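PDB 6ICL: methylxanthine N3-demethylase NdmB, which catalyses the N3-demethylation of theobromine and related methylxanthines, releasing formaldehyde, as a Rieske oxygenase in bacterial caffeine degradation. Local coordinates for residues 69-73 with 74-78; 296-299 with 300-304. One frame throughout, in Å; residues are numbered along the deposited sequence.

In the fold
Interaction 1 closes a beta hairpin of the Rieske domain, strands 64-71 and 74-79 of a six-stranded antiparallel sheet. Interaction 2 comes much later in the chain, in the C-terminal oxygenase domain, where the loop after strand 284-294 turns into helix 300-319. Within one chain their centres lie about 33 Å apart, their nearest atoms about 20 Å, and they do not touch. Across the subunit boundary they draw close. R70 packs on P299 of the second subunit, and Q298 is hydrogen-bonded to H54 of the second subunit, the histidine that R70 of that same subunit also binds. The two thus help join the Rieske domain of one copy to the C-terminal domain of another.

Interaction 1. Residues 69-73 with 74-78; sequences ARLNS and KIIAA
A69 pairs with I76 and L71 with K74 as antiparallel hydrogen-bonded pairs, R70 facing I75 between them, in a two-residue beta hairpin closed by a type I' turn from L71 to K74. The bond from I76 N to A69 O is short at 2.7 Å and nearly straight. At the turn L71 N gives to K74 O, while K74 N returns a longer bond to L71 O at 3.1 Å. N72 and S73, both with positive phi, make the corner, and the side-chain ND2 of N72 is hydrogen-bonded to E114.

On one face R70 lies obliquely across I75, its CD 4.0 Å from I75 CG1. Its CG is turned opposite the backbone N (chi1 179°), which carries the chain beside K74 and I75; the guanidinium then forms a salt bridge with E47 and a hydrogen bond with H54. The other face holds A69, L71, K74 and I76. There I76 CG1 sits between its backbone N and carbonyl carbon (chi1 65°), close over the strand partner at 3.3 Å from A69 O, and I76 CD1 meets the methyl L71 CD1 at 4.1 Å.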
loop_
_atom_site.group_PDB
_atom_site.type_symbol
_atom_site.label_atom_id
_atom_site.label_comp_id
_atom_site.label_asym_id
_atom_site.label_seq_id
_atom_site.Cartn_x
_atom_site.Cartn_y
_atom_site.Cartn_z
ATOM N N ALA A 69 8.791 -12.380 30.581
ATOM C CA ALA A 69 9.984 -13.138 30.240
ATOM C C ALA A 69 9.994 -14.413 31.062
ATOM O O ALA A 69 9.500 -14.445 32.198
ATOM C CB ALA A 69 11.263 -12.344 30.504
ATOM N N ARG A 70 10.558 -15.463 30.486
ATOM C CA ARG A 70 10.664 -16.738 31.181
ATOM C C ARG A 70 12.062 -16.813 31.765
ATOM O O ARG A 70 13.046 -16.865 31.022
ATOM C CB ARG A 70 10.384 -17.925 30.266
ATOM C CG ARG A 70 10.517 -19.251 31.011
ATOM C CD ARG A 70 9.491 -20.240 30.539
ATOM N NE ARG A 70 9.521 -20.349 29.091
ATOM C CZ ARG A 70 8.593 -20.959 28.374
ATOM N NH1 ARG A 70 7.554 -21.524 28.969
ATOM N NH2 ARG A 70 8.713 -21.008 27.058
ATOM N N LEU A 71 12.140 -16.773 33.098
ATOM C CA LEU A 71 13.386 -16.811 33.846
ATOM C C LEU A 71 13.352 -18.058 34.727
ATOM O O LEU A 71 12.443 -18.208 35.551
ATOM C CB LEU A 71 13.554 -15.552 34.706
ATOM C CG LEU A 71 13.521 -14.175 34.025
ATOM C CD1 LEU A 71 13.825 -13.077 35.032
ATOM C CD2 LEU A 71 14.496 -14.103 32.862
ATOM N N ASN A 72 14.316 -18.960 34.527
ATOM C CA ASN A 72 14.426 -20.183 35.327
ATOM C C ASN A 72 13.117 -20.956 35.305
ATOM O O ASN A 72 12.573 -21.327 36.344
ATOM C CB ASN A 72 14.831 -19.859 36.764
ATOM C CG ASN A 72 16.011 -18.909 36.830
ATOM O OD1 ASN A 72 17.064 -19.195 36.271
ATOM N ND2 ASN A 72 15.833 -17.762 37.488
ATOM N N SER A 73 12.584 -21.146 34.097
ATOM C CA SER A 73 11.377 -21.916 33.810
ATOM C C SER A 73 10.083 -21.278 34.307
ATOM O O SER A 73 9.018 -21.902 34.188
ATOM C CB SER A 73 11.473 -23.337 34.371
ATOM O OG SER A 73 12.624 -23.966 33.850
ATOM N N LYS A 74 10.112 -20.061 34.851
ATOM C CA LYS A 74 8.871 -19.385 35.203
ATOM C C LYS A 74 8.752 -18.051 34.474
ATOM O O LYS A 74 9.680 -17.229 34.486
ATOM C CB LYS A 74 8.738 -19.126 36.712
ATOM C CG LYS A 74 7.301 -19.408 37.287
ATOM C CD LYS A 74 6.125 -18.694 36.525
ATOM C CE LYS A 74 5.113 -19.654 35.771
ATOM N NZ LYS A 74 5.480 -20.123 34.343
ATOM N N ILE A 75 7.569 -17.816 33.922
ATOM C CA ILE A 75 7.262 -16.558 33.261
ATOM C C ILE A 75 6.955 -15.513 34.310
ATOM O O ILE A 75 6.116 -15.718 35.194
ATOM C CB ILE A 75 6.089 -16.730 32.295
ATOM C CG1 ILE A 75 6.400 -17.842 31.301
ATOM C CG2 ILE A 75 5.800 -15.414 31.564
ATOM C CD1 ILE A 75 5.268 -18.051 30.319
ATOM N N ILE A 76 7.649 -14.397 34.227
ATOM C CA ILE A 76 7.414 -13.281 35.109
ATOM C C ILE A 76 6.762 -12.179 34.290
ATOM O O ILE A 76 6.840 -12.145 33.056
ATOM C CB ILE A 76 8.732 -12.795 35.741
ATOM C CG1 ILE A 76 9.630 -12.256 34.638
ATOM C CG2 ILE A 76 9.447 -13.958 36.418
ATOM C CD1 ILE A 76 10.349 -10.985 34.988
ATOM N N ALA A 77 6.104 -11.273 34.994
ATOM C CA ALA A 77 5.511 -10.082 34.413
ATOM C C ALA A 77 6.038 -8.909 35.218
ATOM O O ALA A 77 6.007 -8.938 36.452
ATOM C CB ALA A 77 3.968 -10.138 34.452
ATOM N N ALA A 78 6.563 -7.899 34.537
ATOM C CA ALA A 78 7.093 -6.736 35.224
ATOM C C ALA A 78 6.746 -5.496 34.421
ATOM O O ALA A 78 6.286 -5.587 33.281
ATOM C CB ALA A 78 8.608 -6.842 35.421
#

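Interaction 2. Residues 296-299 with 300-304; sequences DNQP and DHMHL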
loop_
_atom_site.group_PDB
_atom_site.type_symbol
_atom_site.label_atom_id
_atom_site.label_comp_id
_atom_site.label_asym_id
_atom_site.label_seq_id
_atom_site.Cartn_x
_atom_site.Cartn_y
_atom_site.Cartn_z
ATOM N N ASP A 296 -13.086 -36.777 18.476
ATOM C CA ASP A 296 -13.965 -37.044 17.338
ATOM C C ASP A 296 -13.285 -37.321 16.000
ATOM O O ASP A 296 -14.004 -37.580 15.028
ATOM C CB ASP A 296 -14.957 -35.879 17.164
ATOM C CG ASP A 296 -14.267 -34.535 16.845
ATOM O OD1 ASP A 296 -13.021 -34.487 16.708
ATOM O OD2 ASP A 296 -14.999 -33.524 16.714
ATOM N N ASN A 297 -11.960 -37.281 15.897
ATOM C CA ASN A 297 -11.259 -37.427 14.618
ATOM C C ASN A 297 -11.685 -36.384 13.573
ATOM O O ASN A 297 -11.508 -36.597 12.368
ATOM C CB ASN A 297 -11.422 -38.845 14.068
ATOM C CG ASN A 297 -10.773 -39.881 14.968
ATOM O OD1 ASN A 297 -9.575 -39.798 15.262
ATOM N ND2 ASN A 297 -11.565 -40.841 15.443
ATOM N N GLN A 298 -12.249 -35.228 14.012
ATOM C CA GLN A 298 -12.451 -34.124 13.085
ATOM C C GLN A 298 -11.298 -33.130 13.183
ATOM O O GLN A 298 -10.657 -33.009 14.233
ATOM C CB GLN A 298 -13.767 -33.390 13.367
ATOM C CG GLN A 298 -15.011 -34.134 12.921
ATOM C CD GLN A 298 -14.884 -34.682 11.515
ATOM O OE1 GLN A 298 -14.757 -35.889 11.324
ATOM N NE2 GLN A 298 -14.912 -33.803 10.526
ATOM N N PRO A 299 -11.008 -32.408 12.101
ATOM C CA PRO A 299 -9.946 -31.396 12.154
ATOM C C PRO A 299 -10.328 -30.252 13.088
ATOM O O PRO A 299 -11.447 -29.738 13.041
ATOM C CB PRO A 299 -9.836 -30.928 10.698
ATOM C CG PRO A 299 -11.174 -31.253 10.095
ATOM C CD PRO A 299 -11.633 -32.491 10.765
ATOM N N ASP A 300 -9.386 -29.858 13.944
ATOM C CA ASP A 300 -9.606 -28.706 14.808
ATOM C C ASP A 300 -9.962 -27.446 14.021
ATOM O O ASP A 300 -10.707 -26.593 14.522
ATOM C CB ASP A 300 -8.367 -28.452 15.650
ATOM C CG ASP A 300 -8.256 -29.411 16.817
ATOM O OD1 ASP A 300 -9.125 -30.293 16.968
ATOM O OD2 ASP A 300 -7.287 -29.288 17.578
ATOM N N HIS A 301 -9.432 -27.296 12.808
ATOM C CA HIS A 301 -9.688 -26.066 12.072
ATOM C C HIS A 301 -11.167 -25.894 11.742
ATOM O O HIS A 301 -11.649 -24.760 11.634
ATOM C CB HIS A 301 -8.869 -26.025 10.793
ATOM C CG HIS A 301 -9.122 -24.794 9.986
ATOM N ND1 HIS A 301 -8.578 -23.576 10.313
ATOM C CD2 HIS A 301 -9.918 -24.573 8.913
ATOM C CE1 HIS A 301 -8.986 -22.665 9.452
ATOM N NE2 HIS A 301 -9.798 -23.245 8.587
ATOM N N MET A 302 -11.905 -26.994 11.572
ATOM C CA MET A 302 -13.342 -26.876 11.315
ATOM C C MET A 302 -14.065 -26.171 12.461
ATOM O O MET A 302 -14.956 -25.342 12.221
ATOM C CB MET A 302 -13.948 -28.254 11.071
ATOM C CG MET A 302 -15.468 -28.311 11.226
ATOM S SD MET A 302 -16.006 -30.048 11.248
ATOM C CE MET A 302 -16.249 -30.327 9.482
ATOM N N HIS A 303 -13.698 -26.490 13.709
ATOM C CA HIS A 303 -14.295 -25.835 14.870
ATOM C C HIS A 303 -13.821 -24.403 15.032
ATOM O O HIS A 303 -14.612 -23.525 15.399
ATOM C CB HIS A 303 -13.982 -26.628 16.132
ATOM C CG HIS A 303 -14.630 -27.963 16.134
ATOM N ND1 HIS A 303 -15.969 -28.128 16.409
ATOM C CD2 HIS A 303 -14.150 -29.188 15.816
ATOM C CE1 HIS A 303 -16.280 -29.405 16.284
ATOM N NE2 HIS A 303 -15.192 -30.071 15.937
ATOM N N LEU A 304 -12.528 -24.154 14.807
ATOM C CA LEU A 304 -12.011 -22.795 14.887
ATOM C C LEU A 304 -12.631 -21.910 13.818
ATOM O O LEU A 304 -12.998 -20.761 14.097
ATOM C CB LEU A 304 -10.494 -22.801 14.716
ATOM C CG LEU A 304 -9.544 -22.225 15.752
ATOM C CD1 LEU A 304 -10.222 -21.913 17.050
ATOM C CD2 LEU A 304 -8.444 -23.254 15.954
#
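The Asx turn at D296 sets this carboxylate at the edge of the H303 ring, in the lead-in to helix 300-319. D296 OD1 accepts the backbone N of Q298 at 2.9 Å; the amide stands above the carboxylate plane, and the bond is nearly straight (165°). With CG placed between its own backbone N and carbonyl carbon (chi1 63°), D296 turns its other oxygen to the helix. OD2 lies near the plane of the H303 ring, 3.5 Å from H303 NE2, and carboxylate and ring are turned only 21° apart. Replacing D296 by an alanine removes both oxygens and would probably leave the Q298 N-H without its acceptor, and the H303 edge and the salt-bridge partner of OD2, R293, without this carboxylate.

P299 joins turn to helix. Its carbonyl O accepts M302 N at 3.1 Å, and its ring packs against the helix, CG lying 4.2 Å from M302 CB. M302 crosses Q298 at a slant, its CE methyl 3.9 Å from Q298 NE2.

The second subunit meets this surface through its H54, hydrogen-bonded to Q298 NE2, its E47, on which P299 and H301 pack, and its S52, which touches M302. Within the chain D300 forms a salt bridge with R293 of strand 284-294 and touches strand 171-181, while L304 rests on both strands, seating the helix start against the edge of the seven-stranded sheet.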